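Glucosamine kinase (Streptacidiphilus jiangxiensis, PDB 6HWJ) catalyses the magnesium- and ATP-dependent phosphorylation of D-glucosamine to D-glucosamine 6-phosphate and, to a lesser extent, also phosphorylates glucose. Local coordinates at residues A[47-61]-A[132-144]. Numbering follows the deposited sequence.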
ATOM      1  N   VAL A  47      22.493  -3.108 -11.334  1.00 24.94           N
ATOM      2  CA  VAL A  47      21.091  -3.498 -11.277  1.00 23.92           C
ATOM      3  C   VAL A  47      20.718  -4.022 -12.651  1.00 25.82           C
ATOM      4  O   VAL A  47      20.843  -3.304 -13.653  1.00 28.54           O
ATOM      5  CB  VAL A  47      20.179  -2.343 -10.883  1.00 23.63           C
ATOM      6  CG1 VAL A  47      18.737  -2.875 -10.689  1.00 26.11           C
ATOM      7  CG2 VAL A  47      20.656  -1.651  -9.600  1.00 26.83           C
ATOM      8  N   GLY A  48      20.292  -5.276 -12.707  1.00 26.71           N
ATOM      9  CA  GLY A  48      19.920  -5.910 -13.946  1.00 25.46           C
ATOM     10  C   GLY A  48      18.413  -6.085 -14.005  1.00 28.87           C
ATOM     11  O   GLY A  48      17.770  -6.318 -12.981  1.00 27.34           O
ATOM     12  N   VAL A  49      17.865  -5.931 -15.200  1.00 28.63           N
ATOM     13  CA  VAL A  49      16.523  -6.377 -15.542  1.00 28.80           C
ATOM     14  C   VAL A  49      16.704  -7.628 -16.385  1.00 29.38           C
ATOM     15  O   VAL A  49      17.224  -7.563 -17.505  1.00 27.40           O
ATOM     16  CB  VAL A  49      15.742  -5.293 -16.293  1.00 30.16           C
ATOM     17  CG1 VAL A  49      14.398  -5.836 -16.735  1.00 31.83           C
ATOM     18  CG2 VAL A  49      15.577  -4.055 -15.406  1.00 28.50           C
ATOM     19  N   VAL A  50      16.338  -8.776 -15.823  1.00 28.87           N
ATOM     20  CA  VAL A  50      16.682 -10.073 -16.381  1.00 29.69           C
ATOM     21  C   VAL A  50      15.398 -10.800 -16.740  1.00 29.12           C
ATOM     22  O   VAL A  50      14.401 -10.736 -16.011  1.00 31.94           O
ATOM     23  CB  VAL A  50      17.540 -10.904 -15.411  1.00 28.52           C
ATOM     24  CG1 VAL A  50      17.929 -12.237 -16.014  1.00 31.91           C
ATOM     25  CG2 VAL A  50      18.785 -10.103 -15.016  1.00 28.68           C
ATOM     26  N   ARG A  51      15.432 -11.477 -17.872  1.00 28.68           N
ATOM     27  CA  ARG A  51      14.328 -12.313 -18.336  1.00 35.06           C
ATOM     28  C   ARG A  51      14.735 -13.773 -18.233  1.00 33.57           C
ATOM     29  O   ARG A  51      15.787 -14.170 -18.756  1.00 34.16           O
ATOM     30  CB  ARG A  51      13.962 -11.935 -19.768  1.00 43.89           C
ATOM     31  CG  ARG A  51      12.637 -12.435 -20.252  1.00 61.89           C
ATOM     32  CD  ARG A  51      12.407 -12.002 -21.704  1.00 75.98           C
ATOM     33  NE  ARG A  51      12.413 -10.544 -21.848  1.00 86.59           N
ATOM     34  CZ  ARG A  51      11.325  -9.796 -22.041  1.00 96.05           C
ATOM     35  NH1 ARG A  51      10.120 -10.353 -22.120  1.00 99.23           N
ATOM     36  NH2 ARG A  51      11.446  -8.482 -22.163  1.00 98.76           N
ATOM     37  N   SER A  52      13.921 -14.568 -17.545  1.00 31.12           N
ATOM     38  CA  SER A  52      14.096 -16.006 -17.605  1.00 32.89           C
ATOM     39  C   SER A  52      13.446 -16.554 -18.894  1.00 36.11           C
ATOM     40  O   SER A  52      12.718 -15.854 -19.606  1.00 37.56           O
ATOM     41  CB  SER A  52      13.512 -16.662 -16.352  1.00 33.04           C
ATOM     42  OG  SER A  52      12.289 -16.066 -15.963  1.00 32.77           O
ATOM     43  N   ALA A  53      13.742 -17.811 -19.202  1.00 34.96           N
ATOM     44  CA  ALA A  53      13.333 -18.390 -20.479  1.00 39.97           C
ATOM     45  C   ALA A  53      11.825 -18.506 -20.623  1.00 43.52           C
ATOM     46  O   ALA A  53      11.336 -18.740 -21.736  1.00 41.74           O
ATOM     47  CB  ALA A  53      13.982 -19.775 -20.665  1.00 41.42           C
ATOM     48  N   ASP A  54      11.076 -18.353 -19.534  1.00 45.95           N
ATOM     49  CA  ASP A  54       9.622 -18.348 -19.577  1.00 44.21           C
ATOM     50  C   ASP A  54       9.057 -16.942 -19.754  1.00 44.24           C
ATOM     51  O   ASP A  54       7.868 -16.730 -19.509  1.00 47.93           O
ATOM     52  CB  ASP A  54       9.058 -18.975 -18.300  1.00 44.65           C
ATOM     53  CG  ASP A  54       9.524 -18.245 -17.040  1.00 43.81           C
ATOM     54  OD1 ASP A  54      10.317 -17.283 -17.172  1.00 42.50           O
ATOM     55  OD2 ASP A  54       9.103 -18.631 -15.929  1.00 42.88           O
ATOM     56  N   ALA A  55       9.887 -15.981 -20.154  1.00 42.55           N
ATOM     57  CA  ALA A  55       9.522 -14.581 -20.374  1.00 41.58           C
ATOM     58  C   ALA A  55       9.261 -13.811 -19.084  1.00 36.27           C
ATOM     59  O   ALA A  55       8.962 -12.608 -19.145  1.00 37.32           O
ATOM     60  CB  ALA A  55       8.287 -14.446 -21.287  1.00 44.82           C
ATOM     61  N   ALA A  56       9.367 -14.442 -17.915  1.00 36.71           N
ATOM     62  CA  ALA A  56       9.244 -13.705 -16.667  1.00 36.64           C
ATOM     63  C   ALA A  56      10.415 -12.738 -16.503  1.00 32.41           C
ATOM     64  O   ALA A  56      11.561 -13.074 -16.801  1.00 35.42           O
ATOM     65  CB  ALA A  56       9.191 -14.658 -15.482  1.00 41.17           C
ATOM     66  N   ARG A  57      10.117 -11.530 -16.038  1.00 32.73           N
ATOM     67  CA  ARG A  57      11.109 -10.474 -15.879  1.00 33.77           C
ATOM     68  C   ARG A  57      11.385 -10.235 -14.407  1.00 31.77           C
ATOM     69  O   ARG A  57      10.493 -10.359 -13.563  1.00 32.54           O
ATOM     70  CB  ARG A  57      10.658  -9.159 -16.513  1.00 35.38           C
ATOM     71  CG  ARG A  57      10.628  -9.165 -18.012  1.00 41.12           C
ATOM     72  CD  ARG A  57      10.784  -7.739 -18.556  1.00 47.74           C
ATOM     73  NE  ARG A  57       9.787  -6.817 -18.015  1.00 48.92           N
ATOM     74  CZ  ARG A  57       9.778  -5.506 -18.248  1.00 48.51           C
ATOM     75  NH1 ARG A  57       8.836  -4.744 -17.711  1.00 48.65           N
ATOM     76  NH2 ARG A  57      10.713  -4.959 -19.008  1.00 45.59           N
ATOM     77  N   TRP A  58      12.631  -9.852 -14.109  1.00 32.31           N
ATOM     78  CA  TRP A  58      13.102  -9.758 -12.741  1.00 28.66           C
ATOM     79  C   TRP A  58      14.031  -8.564 -12.562  1.00 27.17           C
ATOM     80  O   TRP A  58      14.844  -8.269 -13.436  1.00 28.07           O
ATOM     81  CB  TRP A  58      13.887 -11.031 -12.337  1.00 32.07           C
ATOM     82  CG  TRP A  58      13.182 -12.322 -12.631  1.00 34.42           C
ATOM     83  CD1 TRP A  58      13.094 -12.960 -13.846  1.00 33.48           C
ATOM     84  CD2 TRP A  58      12.489 -13.143 -11.694  1.00 31.98           C
ATOM     85  NE1 TRP A  58      12.391 -14.129 -13.708  1.00 32.27           N
ATOM     86  CE2 TRP A  58      12.000 -14.260 -12.399  1.00 32.65           C
ATOM     87  CE3 TRP A  58      12.218 -13.033 -10.324  1.00 34.18           C
ATOM     88  CZ2 TRP A  58      11.248 -15.266 -11.783  1.00 35.05           C
ATOM     89  CZ3 TRP A  58      11.483 -14.046  -9.712  1.00 35.22           C
ATOM     90  CH2 TRP A  58      11.008 -15.137 -10.439  1.00 36.23           C
ATOM     91  N   THR A  59      13.929  -7.906 -11.417  1.00 27.78           N
ATOM     92  CA  THR A  59      14.941  -6.950 -10.971  1.00 27.94           C
ATOM     93  C   THR A  59      15.977  -7.731 -10.187  1.00 26.38           C
ATOM     94  O   THR A  59      15.629  -8.413  -9.220  1.00 26.96           O
ATOM     95  CB  THR A  59      14.354  -5.852 -10.089  1.00 29.96           C
ATOM     96  OG1 THR A  59      13.325  -5.169 -10.802  1.00 30.26           O
ATOM     97  CG2 THR A  59      15.441  -4.842  -9.656  1.00 30.65           C
ATOM     98  N   VAL A  60      17.240  -7.617 -10.586  1.00 26.64           N
ATOM     99  CA  VAL A  60      18.283  -8.381  -9.914  1.00 26.26           C
ATOM    100  C   VAL A  60      19.426  -7.459  -9.523  1.00 27.01           C
ATOM    101  O   VAL A  60      20.096  -6.915 -10.415  1.00 25.29           O
ATOM    102  CB  VAL A  60      18.804  -9.522 -10.806  1.00 26.68           C
ATOM    103  CG1 VAL A  60      19.723 -10.409  -9.976  1.00 27.14           C
ATOM    104  CG2 VAL A  60      17.645 -10.333 -11.394  1.00 27.28           C
ATOM    105  N   PRO A  61      19.691  -7.259  -8.224  1.00 25.77           N
ATOM    106  CA  PRO A  61      20.939  -6.602  -7.839  1.00 25.43           C
ATOM    107  C   PRO A  61      22.088  -7.561  -8.065  1.00 25.78           C
ATOM    108  O   PRO A  61      22.061  -8.700  -7.595  1.00 27.08           O
ATOM    109  CB  PRO A  61      20.736  -6.280  -6.347  1.00 28.77           C
ATOM    110  CG  PRO A  61      19.838  -7.382  -5.868  1.00 31.25           C
ATOM    111  CD  PRO A  61      18.928  -7.727  -7.047  1.00 26.33           C
ATOM    112  N   VAL A 132      16.660   0.390   1.422  1.00 25.67           N
ATOM    113  CA  VAL A 132      16.609   0.102   0.004  1.00 25.23           C
ATOM    114  C   VAL A 132      15.698  -1.108  -0.170  1.00 26.17           C
ATOM    115  O   VAL A 132      15.926  -2.164   0.437  1.00 26.52           O
ATOM    116  CB  VAL A 132      17.998  -0.196  -0.570  1.00 28.99           C
ATOM    117  CG1 VAL A 132      17.874  -0.639  -2.046  1.00 24.90           C
ATOM    118  CG2 VAL A 132      18.917   0.997  -0.419  1.00 31.11           C
ATOM    119  N   LYS A 133      14.682  -0.957  -0.997  1.00 27.57           N
ATOM    120  CA  LYS A 133      13.721  -2.022  -1.280  1.00 27.63           C
ATOM    121  C   LYS A 133      13.843  -2.338  -2.759  1.00 27.17           C
ATOM    122  O   LYS A 133      13.500  -1.489  -3.594  1.00 27.59           O
ATOM    123  CB  LYS A 133      12.305  -1.588  -0.926  1.00 33.80           C
ATOM    124  CG  LYS A 133      11.250  -2.658  -1.188  1.00 41.69           C
ATOM    125  CD  LYS A 133       9.876  -2.174  -0.728  1.00 50.97           C
ATOM    126  CE  LYS A 133       8.814  -3.256  -0.902  1.00 59.88           C
ATOM    127  NZ  LYS A 133       7.446  -2.746  -0.590  1.00 65.47           N
ATOM    128  N   TRP A 134      14.342  -3.538  -3.069  1.00 24.54           N
ATOM    129  CA  TRP A 134      14.414  -4.014  -4.435  1.00 26.61           C
ATOM    130  C   TRP A 134      13.075  -4.606  -4.856  1.00 28.76           C
ATOM    131  O   TRP A 134      12.523  -5.465  -4.162  1.00 28.64           O
ATOM    132  CB  TRP A 134      15.477  -5.107  -4.588  1.00 28.06           C
ATOM    133  CG  TRP A 134      16.860  -4.713  -4.201  1.00 26.81           C
ATOM    134  CD1 TRP A 134      17.524  -5.081  -3.062  1.00 26.02           C
ATOM    135  CD2 TRP A 134      17.747  -3.882  -4.939  1.00 24.54           C
ATOM    136  NE1 TRP A 134      18.782  -4.528  -3.060  1.00 26.36           N
ATOM    137  CE2 TRP A 134      18.944  -3.786  -4.198  1.00 26.55           C
ATOM    138  CE3 TRP A 134      17.655  -3.216  -6.160  1.00 24.49           C
ATOM    139  CZ2 TRP A 134      20.029  -3.042  -4.633  1.00 25.93           C
ATOM    140  CZ3 TRP A 134      18.733  -2.479  -6.599  1.00 27.83           C
ATOM    141  CH2 TRP A 134      19.916  -2.397  -5.833  1.00 28.71           C
ATOM    142  N   ALA A 135      12.564  -4.169  -5.992  1.00 29.10           N
ATOM    143  CA  ALA A 135      11.541  -4.943  -6.671  1.00 33.23           C
ATOM    144  C   ALA A 135      12.177  -6.283  -7.017  1.00 37.50           C
ATOM    145  O   ALA A 135      13.408  -6.400  -7.130  1.00 41.92           O
ATOM    146  CB  ALA A 135      11.040  -4.222  -7.915  1.00 34.12           C
ATOM    147  N   VAL A 136      11.359  -7.307  -7.104  1.00 30.51           N
ATOM    148  CA  VAL A 136      11.864  -8.628  -7.480  1.00 33.84           C
ATOM    149  C   VAL A 136      11.221  -9.008  -8.812  1.00 35.53           C
ATOM    150  O   VAL A 136      11.826  -8.852  -9.883  1.00 34.48           O
ATOM    151  CB  VAL A 136      11.579  -9.660  -6.382  1.00 37.22           C
ATOM    152  CG1 VAL A 136      12.044 -11.049  -6.813  1.00 38.54           C
ATOM    153  CG2 VAL A 136      12.262  -9.250  -5.094  1.00 37.35           C
ATOM    154  N   ARG A 137       9.981  -9.475  -8.763  1.00 37.96           N
ATOM    155  CA  ARG A 137       9.253  -9.802  -9.985  1.00 40.01           C
ATOM    156  C   ARG A 137       8.702  -8.519 -10.593  1.00 32.15           C
ATOM    157  O   ARG A 137       8.125  -7.690  -9.895  1.00 29.87           O
ATOM    158  CB  ARG A 137       8.129 -10.794  -9.679  1.00 55.13           C
ATOM    159  CG  ARG A 137       7.336 -11.245 -10.885  1.00 70.29           C
ATOM    160  CD  ARG A 137       8.183 -12.036 -11.865  1.00 82.71           C
ATOM    161  NE  ARG A 137       7.379 -12.537 -12.980  1.00 93.23           N
ATOM    162  CZ  ARG A 137       6.717 -13.692 -12.973  1.00100.52           C
ATOM    163  NH1 ARG A 137       6.753 -14.482 -11.906  1.00101.96           N
ATOM    164  NH2 ARG A 137       6.017 -14.057 -14.038  1.00104.18           N
ATOM    165  N   LEU A 138       8.904  -8.350 -11.887  1.00 33.38           N
ATOM    166  CA  LEU A 138       8.400  -7.195 -12.618  1.00 33.57           C
ATOM    167  C   LEU A 138       7.233  -7.605 -13.512  1.00 38.28           C
ATOM    168  O   LEU A 138       7.105  -8.772 -13.892  1.00 35.99           O
ATOM    169  CB  LEU A 138       9.501  -6.591 -13.496  1.00 32.12           C
ATOM    170  CG  LEU A 138      10.718  -6.024 -12.749  1.00 32.18           C
ATOM    171  CD1 LEU A 138      11.830  -5.688 -13.728  1.00 31.20           C
ATOM    172  CD2 LEU A 138      10.316  -4.796 -11.913  1.00 31.53           C
ATOM    173  N   PRO A 139       6.388  -6.662 -13.906  1.00 38.59           N
ATOM    174  CA  PRO A 139       5.399  -6.957 -14.953  1.00 41.42           C
ATOM    175  C   PRO A 139       6.069  -7.160 -16.303  1.00 43.30           C
ATOM    176  O   PRO A 139       7.240  -6.814 -16.511  1.00 40.25           O
ATOM    177  CB  PRO A 139       4.493  -5.718 -14.955  1.00 42.68           C
ATOM    178  CG  PRO A 139       5.336  -4.624 -14.377  1.00 41.31           C
ATOM    179  CD  PRO A 139       6.270  -5.286 -13.383  1.00 39.16           C
ATOM    180  N   ALA A 140       5.311  -7.753 -17.230  1.00 42.49           N
ATOM    181  CA  ALA A 140       5.761  -7.837 -18.611  1.00 44.80           C
ATOM    182  C   ALA A 140       6.006  -6.435 -19.168  1.00 44.75           C
ATOM    183  O   ALA A 140       5.485  -5.441 -18.670  1.00 40.90           O
ATOM    184  CB  ALA A 140       4.726  -8.565 -19.471  1.00 47.57           C
ATOM    185  N   GLU A 141       6.816  -6.365 -20.218  1.00 49.81           N
ATOM    186  CA  GLU A 141       7.201  -5.069 -20.770  1.00 53.98           C
ATOM    187  C   GLU A 141       5.972  -4.320 -21.265  1.00 53.56           C
ATOM    188  O   GLU A 141       5.127  -4.880 -21.966  1.00 54.04           O
ATOM    189  CB  GLU A 141       8.207  -5.254 -21.905  1.00 62.97           C
ATOM    190  CG  GLU A 141       8.833  -3.957 -22.395  1.00 67.86           C
ATOM    191  CD  GLU A 141       9.960  -4.193 -23.388  1.00 74.09           C
ATOM    192  OE1 GLU A 141      10.092  -5.335 -23.888  1.00 75.75           O
ATOM    193  OE2 GLU A 141      10.716  -3.235 -23.661  1.00 75.50           O
ATOM    194  N   GLY A 142       5.871  -3.050 -20.884  1.00 54.30           N
ATOM    195  CA  GLY A 142       4.747  -2.225 -21.249  1.00 54.86           C
ATOM    196  C   GLY A 142       3.490  -2.430 -20.436  1.00 52.65           C
ATOM    197  O   GLY A 142       2.522  -1.693 -20.641  1.00 54.99           O
ATOM    198  N   GLU A 143       3.467  -3.400 -19.515  1.00 50.28           N
ATOM    199  CA  GLU A 143       2.260  -3.622 -18.731  1.00 50.80           C
ATOM    200  C   GLU A 143       2.396  -3.006 -17.346  1.00 42.38           C
ATOM    201  O   GLU A 143       3.480  -3.015 -16.756  1.00 38.70           O
ATOM    202  CB  GLU A 143       1.976  -5.122 -18.588  1.00 61.96           C
ATOM    203  CG  GLU A 143       1.573  -5.794 -19.888  1.00 77.84           C
ATOM    204  CD  GLU A 143       0.991  -7.177 -19.670  1.00 90.19           C
ATOM    205  OE1 GLU A 143       0.833  -7.578 -18.496  1.00 93.03           O
ATOM    206  OE2 GLU A 143       0.688  -7.861 -20.671  1.00 96.31           O
ATOM    207  N   PRO A 144       1.304  -2.483 -16.779  1.00 40.36           N
ATOM    208  CA  PRO A 144       1.415  -1.783 -15.497  1.00 39.90           C
ATOM    209  C   PRO A 144       1.790  -2.722 -14.365  1.00 39.62           C
ATOM    210  O   PRO A 144       1.329  -3.859 -14.299  1.00 42.41           O
ATOM    211  CB  PRO A 144       0.011  -1.190 -15.278  1.00 38.84           C
ATOM    212  CG  PRO A 144      -0.703  -1.352 -16.580  1.00 42.10           C
ATOM    213  CD  PRO A 144      -0.093  -2.527 -17.256  1.00 43.64           C
TER
HETATM  214  O   HOH W   1       8.129  -8.631 -21.389  1.00 57.02           O
HETATM  215  O   HOH W   2      15.690  -8.093  -6.564  1.00 43.43           O
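Arg-57 reaches across to 138-141, meeting a different neighbour at almost every step. CB lies 4.1 Å from CB of Leu-138; CD passes over one face of the Arg-51 guanidinium. A bend at chi3 (-55°) then turns the head group so that NE and NH1 both point at the carbonyl of Pro-139, a side-on grip on a single oxygen with NE to O at 3.0 Å and NH1 to O at 2.9 Å. That oxygen lies in the guanidinium plane, while CA of Glu-141 lies over one face, toward its rim, and NH2 runs alongside CB of Glu-141 (3.8 Å). NH1 also forms a salt bridge with Glu-174, so two acceptors fix the rotation of the group. Beside it, a water joins Arg-51 NH1 to Glu-141 N, whereas NH2 of Arg-51 forms a salt bridge with Asp-36.

The backbones meet through Thr-59 N to Val-136 O (2.8 Å) and Leu-138 N to Arg-57 O (3.1 Å). Thr-59 OG1 is buried against both methyls of Leu-138 and has no hydrogen-bond partner. On the other face of the strand, CD of Arg-137, a poorly ordered side chain, sits 4.2 Å above the centroid of the six-membered ring of Trp-58, a less certain CH-pi contact; NE1 of that indole binds Ser-52 OG in the ring plane. Further along, CB of Pro-61 lies 3.8 Å from the centroid of the six-membered ring of Trp-134, over its face, and Val-132 CG1 covers the opposite one.

Strand 130-134, which carries Lys-133 of the inferred ATP site, thus leads into a short, weakly bonded antiparallel segment, 137-138, beside strand 57-65 of the beta hairpin, joining two antiparallel sheets.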